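Long-range contacts in putative molybdenum cofactor biosynthesis protein D2 (MoaD2) / thiamine S (Mycobacterium smegmatis, PDB 6JC0), which probably serves as the small, ubiquitin-like sulfur-carrier subunit of molybdopterin synthase in the making of the molybdenum cofactor: residues 10-15 against 76-81; 56-61 against 80-85. All blocks are in the same frame, centred on the assembly; numbering follows the deposited sequence.

Contact 1 (10-15 against 76-81); sequences TVRYFA and PQTVDV
Arg-12 and Asp-80 sit side by side on one face of the sheet, pointing the same way, and the arginine can be followed outward atom by atom. Its CB already touches the carboxylate, 3.4 Å from Asp-80 OD1. CG has that oxygen and Thr-78 CG2 on one flank, and CD keeps both as neighbours. A bend at chi3 (-63°) then turns the guanidinium side-on to the acid. NE donates to Asp-80 OD1 at 2.7 Å, nearly in its own plane, while NH2 reaches the syn lone pair of Asp-80 OD2 at 2.6 Å; the two planes stay 41° apart, so this two-pronged salt bridge is twisted. NH2 makes a second salt bridge, to Glu-63, and OD2 takes a hydrogen bond from another protein chain. These side chains stand on the parallel pairing of strands 6-13 and 77-82, the two central strands of the ubiquitin-like beta-grasp fold. Thr-10 N to Gln-77 O (2.8 Å) starts the series, and Val-79 and Arg-12 carry it on through both their N and O atoms. Val-81 N meets Arg-12 O at 2.8 Å; past it, the bond from Phe-14 N to Val-81 O is weak. On the other face, Val-81 CG2 lies 3.9 Å from Val-11 CG1 and 4.0 Å from Tyr-13 CD1. Helix 36-44 covers Val-11 and Val-79 there, and the Tyr-13 hydroxyl reaches Glu-26.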
ATOM      1  N   THR B  10     -26.960 -26.066 -23.713  1.00 17.18           N
ATOM      2  CA  THR B  10     -26.530 -26.354 -22.355  1.00 20.75           C
ATOM      3  C   THR B  10     -26.488 -25.054 -21.559  1.00 20.57           C
ATOM      4  O   THR B  10     -25.901 -24.063 -21.997  1.00 21.68           O
ATOM      5  CB  THR B  10     -25.147 -27.039 -22.327  1.00 25.63           C
ATOM      6  OG1 THR B  10     -25.192 -28.236 -23.112  1.00 30.48           O
ATOM      7  CG2 THR B  10     -24.745 -27.394 -20.900  1.00 23.33           C
ATOM      8  N   VAL B  11     -27.136 -25.048 -20.400  1.00 16.83           N
ATOM      9  CA  VAL B  11     -27.124 -23.876 -19.540  1.00 17.18           C
ATOM     10  C   VAL B  11     -26.309 -24.161 -18.288  1.00 20.03           C
ATOM     11  O   VAL B  11     -26.559 -25.142 -17.594  1.00 22.15           O
ATOM     12  CB  VAL B  11     -28.551 -23.441 -19.129  1.00 20.89           C
ATOM     13  CG1 VAL B  11     -28.491 -22.242 -18.180  1.00 15.38           C
ATOM     14  CG2 VAL B  11     -29.383 -23.108 -20.357  1.00 21.62           C
ATOM     15  N   ARG B  12     -25.329 -23.308 -18.010  1.00 15.33           N
ATOM     16  CA  ARG B  12     -24.559 -23.414 -16.778  1.00 18.15           C
ATOM     17  C   ARG B  12     -24.901 -22.252 -15.856  1.00 18.98           C
ATOM     18  O   ARG B  12     -24.742 -21.088 -16.229  1.00 17.52           O
ATOM     19  CB  ARG B  12     -23.051 -23.440 -17.069  1.00 17.26           C
ATOM     20  CG  ARG B  12     -22.604 -24.610 -17.936  1.00 17.28           C
ATOM     21  CD  ARG B  12     -21.084 -24.763 -17.953  1.00 16.20           C
ATOM     22  NE  ARG B  12     -20.419 -23.604 -18.545  1.00 21.84           N
ATOM     23  CZ  ARG B  12     -19.100 -23.438 -18.593  1.00 28.46           C
ATOM     24  NH1 ARG B  12     -18.291 -24.357 -18.080  1.00 26.88           N
ATOM     25  NH2 ARG B  12     -18.588 -22.347 -19.149  1.00 26.11           N
ATOM     26  N   TYR B  13     -25.386 -22.575 -14.660  1.00 13.64           N
ATOM     27  CA  TYR B  13     -25.719 -21.565 -13.660  1.00 11.42           C
ATOM     28  C   TYR B  13     -24.549 -21.341 -12.708  1.00 19.03           C
ATOM     29  O   TYR B  13     -23.868 -22.289 -12.320  1.00 17.17           O
ATOM     30  CB  TYR B  13     -26.957 -21.980 -12.855  1.00 16.01           C
ATOM     31  CG  TYR B  13     -28.213 -22.161 -13.675  1.00 22.39           C
ATOM     32  CD1 TYR B  13     -29.009 -21.074 -14.007  1.00 21.88           C
ATOM     33  CD2 TYR B  13     -28.607 -23.422 -14.110  1.00 20.34           C
ATOM     34  CE1 TYR B  13     -30.163 -21.235 -14.755  1.00 20.22           C
ATOM     35  CE2 TYR B  13     -29.755 -23.592 -14.860  1.00 19.14           C
ATOM     36  CZ  TYR B  13     -30.530 -22.494 -15.177  1.00 21.25           C
ATOM     37  OH  TYR B  13     -31.674 -22.652 -15.925  1.00 20.95           O
ATOM     38  N   PHE B  14     -24.331 -20.093 -12.313  1.00 16.44           N
ATOM     39  CA  PHE B  14     -23.254 -19.788 -11.378  1.00 17.00           C
ATOM     40  C   PHE B  14     -23.736 -19.021 -10.155  1.00 15.11           C
ATOM     41  O   PHE B  14     -24.678 -18.223 -10.233  1.00 14.84           O
ATOM     42  CB  PHE B  14     -22.145 -19.009 -12.088  1.00 19.59           C
ATOM     43  CG  PHE B  14     -21.370 -19.838 -13.056  1.00 16.21           C
ATOM     44  CD1 PHE B  14     -21.782 -19.949 -14.374  1.00 15.70           C
ATOM     45  CD2 PHE B  14     -20.257 -20.550 -12.639  1.00 15.20           C
ATOM     46  CE1 PHE B  14     -21.082 -20.732 -15.263  1.00 15.17           C
ATOM     47  CE2 PHE B  14     -19.553 -21.335 -13.526  1.00 12.53           C
ATOM     48  CZ  PHE B  14     -19.965 -21.426 -14.839  1.00 15.32           C
ATOM     49  N   ALA B  15     -23.081 -19.295  -9.030  1.00 14.27           N
ATOM     50  CA  ALA B  15     -23.316 -18.613  -7.758  1.00 19.15           C
ATOM     51  C   ALA B  15     -24.795 -18.511  -7.410  1.00 22.17           C
ATOM     52  O   ALA B  15     -25.476 -19.528  -7.272  1.00 22.12           O
ATOM     53  CB  ALA B  15     -22.683 -17.234  -7.782  1.00 10.04           C
ATOM     54  N   PRO B  76     -26.282 -25.470 -31.586  1.00 29.53           N
ATOM     55  CA  PRO B  76     -26.053 -26.031 -30.248  1.00 26.14           C
ATOM     56  C   PRO B  76     -24.965 -25.257 -29.520  1.00 28.42           C
ATOM     57  O   PRO B  76     -23.929 -24.955 -30.112  1.00 32.48           O
ATOM     58  CB  PRO B  76     -25.626 -27.468 -30.539  1.00 23.60           C
ATOM     59  CG  PRO B  76     -26.327 -27.790 -31.821  1.00 28.26           C
ATOM     60  CD  PRO B  76     -26.301 -26.519 -32.623  1.00 27.49           C
ATOM     61  N   GLN B  77     -25.210 -24.933 -28.256  1.00 28.14           N
ATOM     62  CA  GLN B  77     -24.444 -23.900 -27.571  1.00 24.02           C
ATOM     63  C   GLN B  77     -24.431 -24.084 -26.068  1.00 19.67           C
ATOM     64  O   GLN B  77     -25.328 -24.706 -25.507  1.00 19.07           O
ATOM     65  CB  GLN B  77     -25.044 -22.532 -27.876  1.00 28.12           C
ATOM     66  CG  GLN B  77     -24.221 -21.633 -28.739  1.00 34.44           C
ATOM     67  CD  GLN B  77     -24.980 -20.372 -29.075  1.00 27.04           C
ATOM     68  OE1 GLN B  77     -24.819 -19.346 -28.421  1.00 23.43           O
ATOM     69  NE2 GLN B  77     -25.827 -20.448 -30.094  1.00 25.81           N
ATOM     70  N   THR B  78     -23.429 -23.504 -25.417  1.00 17.41           N
ATOM     71  CA  THR B  78     -23.427 -23.410 -23.967  1.00 20.21           C
ATOM     72  C   THR B  78     -23.716 -21.973 -23.556  1.00 17.02           C
ATOM     73  O   THR B  78     -23.021 -21.048 -23.976  1.00 19.09           O
ATOM     74  CB  THR B  78     -22.088 -23.864 -23.368  1.00 22.31           C
ATOM     75  OG1 THR B  78     -21.854 -25.232 -23.718  1.00 27.11           O
ATOM     76  CG2 THR B  78     -22.111 -23.732 -21.854  1.00 21.59           C
ATOM     77  N   VAL B  79     -24.760 -21.785 -22.759  1.00 17.82           N
ATOM     78  CA  VAL B  79     -25.090 -20.464 -22.240  1.00 17.05           C
ATOM     79  C   VAL B  79     -24.774 -20.397 -20.745  1.00 18.55           C
ATOM     80  O   VAL B  79     -25.327 -21.164 -19.950  1.00 13.25           O
ATOM     81  CB  VAL B  79     -26.575 -20.110 -22.471  1.00 14.29           C
ATOM     82  CG1 VAL B  79     -26.904 -18.757 -21.853  1.00 18.60           C
ATOM     83  CG2 VAL B  79     -26.906 -20.108 -23.955  1.00 11.53           C
ATOM     84  N   ASP B  80     -23.880 -19.490 -20.366  1.00 15.63           N
ATOM     85  CA  ASP B  80     -23.534 -19.305 -18.955  1.00 16.14           C
ATOM     86  C   ASP B  80     -24.338 -18.168 -18.325  1.00 18.34           C
ATOM     87  O   ASP B  80     -24.464 -17.090 -18.905  1.00 15.59           O
ATOM     88  CB  ASP B  80     -22.035 -19.025 -18.791  1.00 17.67           C
ATOM     89  CG  ASP B  80     -21.170 -20.236 -19.099  1.00 18.40           C
ATOM     90  OD1 ASP B  80     -21.723 -21.328 -19.326  1.00 25.33           O
ATOM     91  OD2 ASP B  80     -19.930 -20.098 -19.101  1.00 20.80           O
ATOM     92  N   VAL B  81     -24.863 -18.411 -17.127  1.00 16.38           N
ATOM     93  CA  VAL B  81     -25.626 -17.409 -16.392  1.00 15.16           C
ATOM     94  C   VAL B  81     -24.791 -16.811 -15.258  1.00 20.63           C
ATOM     95  O   VAL B  81     -24.496 -17.487 -14.266  1.00 17.05           O
ATOM     96  CB  VAL B  81     -26.923 -18.009 -15.804  1.00 11.88           C
ATOM     97  CG1 VAL B  81     -27.708 -16.938 -15.071  1.00 10.10           C
ATOM     98  CG2 VAL B  81     -27.763 -18.634 -16.904  1.00 15.55           C
TER

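Contact 2 (56-61 against 80-85); sequences RCSYLC and DVLPPF
Ser-58 N gives the shortest backbone bond here, 2.7 Å to Leu-82 O, and Leu-82 N returns one to Ser-58 O. Two residues further along, Leu-60 and Asp-80 exchange two bonds in the same way. Tyr-59 and Val-81 form the non-hydrogen-bonded pair between them, where Tyr-59 CA points its hydrogen at Asp-80 O. Ser-58 OG stands between its own backbone N and carbonyl carbon (chi1 62°), which places it 3.5 Å from Leu-82 CB and lets it hold a water at 2.5 Å. That water donates to Pro-83 O, so it ties the serine to the chain just beyond the strand.

On the face with Asp-80, the leucines meet at about a right angle: Leu-60 CD1 rests 3.9 Å from Leu-82 CD1, with CG also against both Leu-82 methyls. Leu-60 CD1 leans as well on the Asp-80 carboxylate, whose charge is paired with Arg-12. On the opposite face Val-81 CG1 is shared, touching Cys-57 SG at 3.6 Å and Tyr-59 CE1 at 3.9 Å, while the tyrosine and valine side chains lie alongside each other, pointing the same way. Where 77-82 ends and 58-61 has yet to begin, the Pro-84 ring crosses the Arg-56 side chain at about a right angle, and its CD lies 3.2 Å from Arg-56 O.

Another protein chain packs on Leu-60 and Leu-82 and bonds to the carbonyls of Pro-83 and Phe-85, consistent with a carrier tail held by a partner. In the sheet, strand 58-61 lies antiparallel beside 77-82, which separates it from 6-13, and helix 48-54 packs through Leu-54 against Tyr-59 and Val-81.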
ATOM      1  N   ARG B  56     -30.657  -9.483 -12.938  1.00 24.73           N
ATOM      2  CA  ARG B  56     -29.398  -8.764 -12.803  1.00 26.68           C
ATOM      3  C   ARG B  56     -28.206  -9.559 -13.339  1.00 27.06           C
ATOM      4  O   ARG B  56     -27.057  -9.179 -13.130  1.00 26.65           O
ATOM      5  CB  ARG B  56     -29.165  -8.397 -11.337  1.00 26.07           C
ATOM      6  CG  ARG B  56     -30.293  -7.582 -10.728  1.00 32.22           C
ATOM      7  CD  ARG B  56     -30.035  -7.297  -9.261  1.00 40.39           C
ATOM      8  NE  ARG B  56     -28.754  -6.624  -9.066  1.00 47.61           N
ATOM      9  CZ  ARG B  56     -28.270  -6.264  -7.883  1.00 50.85           C
ATOM     10  NH1 ARG B  56     -28.961  -6.510  -6.775  1.00 55.08           N
ATOM     11  NH2 ARG B  56     -27.092  -5.658  -7.806  1.00 44.92           N
ATOM     12  N   CYS B  57     -28.482 -10.655 -14.036  1.00 19.23           N
ATOM     13  CA  CYS B  57     -27.413 -11.492 -14.573  1.00 21.19           C
ATOM     14  C   CYS B  57     -26.886 -10.996 -15.918  1.00 18.51           C
ATOM     15  O   CYS B  57     -27.593 -10.320 -16.669  1.00 19.99           O
ATOM     16  CB  CYS B  57     -27.890 -12.941 -14.719  1.00 16.62           C
ATOM     17  SG  CYS B  57     -27.993 -13.850 -13.164  1.00 22.67           S
ATOM     18  N   SER B  58     -25.631 -11.334 -16.207  1.00 15.81           N
ATOM     19  CA  SER B  58     -25.086 -11.197 -17.550  1.00 17.82           C
ATOM     20  C   SER B  58     -24.941 -12.596 -18.130  1.00 19.63           C
ATOM     21  O   SER B  58     -25.150 -13.586 -17.423  1.00 22.08           O
ATOM     22  CB  SER B  58     -23.748 -10.459 -17.544  1.00 17.82           C
ATOM     23  OG  SER B  58     -22.781 -11.171 -16.797  1.00 23.32           O
ATOM     24  N   TYR B  59     -24.599 -12.690 -19.410  1.00 20.05           N
ATOM     25  CA  TYR B  59     -24.614 -13.984 -20.082  1.00 23.53           C
ATOM     26  C   TYR B  59     -23.452 -14.186 -21.045  1.00 25.24           C
ATOM     27  O   TYR B  59     -23.005 -13.252 -21.716  1.00 26.03           O
ATOM     28  CB  TYR B  59     -25.945 -14.170 -20.821  1.00 20.96           C
ATOM     29  CG  TYR B  59     -27.136 -14.042 -19.903  1.00 18.33           C
ATOM     30  CD1 TYR B  59     -27.609 -15.139 -19.191  1.00 14.20           C
ATOM     31  CD2 TYR B  59     -27.766 -12.817 -19.719  1.00 21.56           C
ATOM     32  CE1 TYR B  59     -28.687 -15.022 -18.329  1.00 10.69           C
ATOM     33  CE2 TYR B  59     -28.841 -12.689 -18.856  1.00 20.42           C
ATOM     34  CZ  TYR B  59     -29.299 -13.797 -18.169  1.00 16.20           C
ATOM     35  OH  TYR B  59     -30.371 -13.676 -17.316  1.00 19.87           O
ATOM     36  N   LEU B  60     -22.967 -15.423 -21.093  1.00 17.23           N
ATOM     37  CA  LEU B  60     -21.982 -15.831 -22.082  1.00 20.51           C
ATOM     38  C   LEU B  60     -22.562 -16.906 -22.990  1.00 18.03           C
ATOM     39  O   LEU B  60     -23.299 -17.778 -22.536  1.00 17.70           O
ATOM     40  CB  LEU B  60     -20.719 -16.366 -21.407  1.00 22.91           C
ATOM     41  CG  LEU B  60     -20.180 -15.633 -20.181  1.00 21.41           C
ATOM     42  CD1 LEU B  60     -19.051 -16.438 -19.566  1.00 18.35           C
ATOM     43  CD2 LEU B  60     -19.717 -14.225 -20.541  1.00 19.91           C
ATOM     44  N   CYS B  61     -22.232 -16.833 -24.273  1.00 18.65           N
ATOM     45  CA  CYS B  61     -22.516 -17.915 -25.211  1.00 17.94           C
ATOM     46  C   CYS B  61     -21.186 -18.499 -25.655  1.00 22.78           C
ATOM     47  O   CYS B  61     -20.408 -17.817 -26.321  1.00 26.85           O
ATOM     48  CB  CYS B  61     -23.314 -17.416 -26.416  1.00 17.31           C
ATOM     49  SG  CYS B  61     -25.027 -16.975 -26.062  1.00 21.51           S
ATOM     50  N   ASP B  80     -23.880 -19.490 -20.366  1.00 15.63           N
ATOM     51  CA  ASP B  80     -23.534 -19.305 -18.955  1.00 16.14           C
ATOM     52  C   ASP B  80     -24.338 -18.168 -18.325  1.00 18.34           C
ATOM     53  O   ASP B  80     -24.464 -17.090 -18.905  1.00 15.59           O
ATOM     54  CB  ASP B  80     -22.035 -19.025 -18.791  1.00 17.67           C
ATOM     55  CG  ASP B  80     -21.170 -20.236 -19.099  1.00 18.40           C
ATOM     56  OD1 ASP B  80     -21.723 -21.328 -19.326  1.00 25.33           O
ATOM     57  OD2 ASP B  80     -19.930 -20.098 -19.101  1.00 20.80           O
ATOM     58  N   VAL B  81     -24.863 -18.411 -17.127  1.00 16.38           N
ATOM     59  CA  VAL B  81     -25.626 -17.409 -16.392  1.00 15.16           C
ATOM     60  C   VAL B  81     -24.791 -16.811 -15.258  1.00 20.63           C
ATOM     61  O   VAL B  81     -24.496 -17.487 -14.266  1.00 17.05           O
ATOM     62  CB  VAL B  81     -26.923 -18.009 -15.804  1.00 11.88           C
ATOM     63  CG1 VAL B  81     -27.708 -16.938 -15.071  1.00 10.10           C
ATOM     64  CG2 VAL B  81     -27.763 -18.634 -16.904  1.00 15.55           C
ATOM     65  N   LEU B  82     -24.431 -15.536 -15.403  1.00 17.98           N
ATOM     66  CA  LEU B  82     -23.488 -14.882 -14.497  1.00 16.68           C
ATOM     67  C   LEU B  82     -24.129 -13.767 -13.675  1.00 19.19           C
ATOM     68  O   LEU B  82     -24.494 -12.724 -14.216  1.00 20.13           O
ATOM     69  CB  LEU B  82     -22.304 -14.301 -15.290  1.00 14.78           C
ATOM     70  CG  LEU B  82     -21.111 -15.192 -15.656  1.00 22.01           C
ATOM     71  CD1 LEU B  82     -21.513 -16.323 -16.577  1.00 24.18           C
ATOM     72  CD2 LEU B  82     -19.997 -14.363 -16.288  1.00 26.95           C
ATOM     73  N   PRO B  83     -24.257 -13.975 -12.355  1.00 16.86           N
ATOM     74  CA  PRO B  83     -24.741 -12.909 -11.472  1.00 18.32           C
ATOM     75  C   PRO B  83     -23.746 -11.757 -11.415  1.00 20.43           C
ATOM     76  O   PRO B  83     -22.607 -11.928 -11.860  1.00 18.66           O
ATOM     77  CB  PRO B  83     -24.860 -13.603 -10.105  1.00 15.80           C
ATOM     78  CG  PRO B  83     -24.927 -15.064 -10.420  1.00 17.75           C
ATOM     79  CD  PRO B  83     -24.043 -15.234 -11.626  1.00 19.60           C
ATOM     80  N   PRO B  84     -24.167 -10.595 -10.889  1.00 18.66           N
ATOM     81  CA  PRO B  84     -23.214  -9.502 -10.678  1.00 20.39           C
ATOM     82  C   PRO B  84     -22.013  -9.983  -9.872  1.00 19.99           C
ATOM     83  O   PRO B  84     -22.175 -10.795  -8.959  1.00 22.77           O
ATOM     84  CB  PRO B  84     -24.031  -8.468  -9.902  1.00 22.97           C
ATOM     85  CG  PRO B  84     -25.433  -8.720 -10.332  1.00 22.09           C
ATOM     86  CD  PRO B  84     -25.534 -10.214 -10.498  1.00 18.33           C
ATOM     87  N   PHE B  85     -20.824  -9.506 -10.224  1.00 15.03           N
ATOM     88  CA  PHE B  85     -19.603  -9.982  -9.589  1.00 16.27           C
ATOM     89  C   PHE B  85     -19.519  -9.484  -8.152  1.00 20.49           C
ATOM     90  O   PHE B  85     -20.140  -8.484  -7.794  1.00 20.58           O
ATOM     91  CB  PHE B  85     -18.369  -9.536 -10.381  1.00 19.66           C
ATOM     92  CG  PHE B  85     -18.302 -10.102 -11.776  1.00 25.78           C
ATOM     93  CD1 PHE B  85     -19.116 -11.158 -12.155  1.00 22.75           C
ATOM     94  CD2 PHE B  85     -17.409  -9.584 -12.705  1.00 25.23           C
ATOM     95  CE1 PHE B  85     -19.051 -11.682 -13.435  1.00 26.83           C
ATOM     96  CE2 PHE B  85     -17.337 -10.106 -13.985  1.00 16.21           C
ATOM     97  CZ  PHE B  85     -18.160 -11.155 -14.352  1.00 15.46           C
TER
HETATM   98  O   HOH W   1     -22.430 -10.485 -14.461  1.00 22.03           O

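Strand 77-82 is common to both contacts: contact 1 pairs it in parallel with 6-13, contact 2 antiparallel with 58-61, and the centres lie 9 Å apart. Contact 1 is the more buried; contact 2 is only partly so and runs out into the C-terminal tail. Their chemistry differs accordingly. The 10-15 against 76-81 contact carries a salt bridge on one face, whereas the side chains of 56-61 against 80-85 meet mainly through apolar groups, with a water joining its exposed serine to the tail. Asp-80 and Val-81 serve both, one on each face of the sheet. Beyond them, Phe-14 O touches Pro-83 CG, bringing the ends of the contacts together.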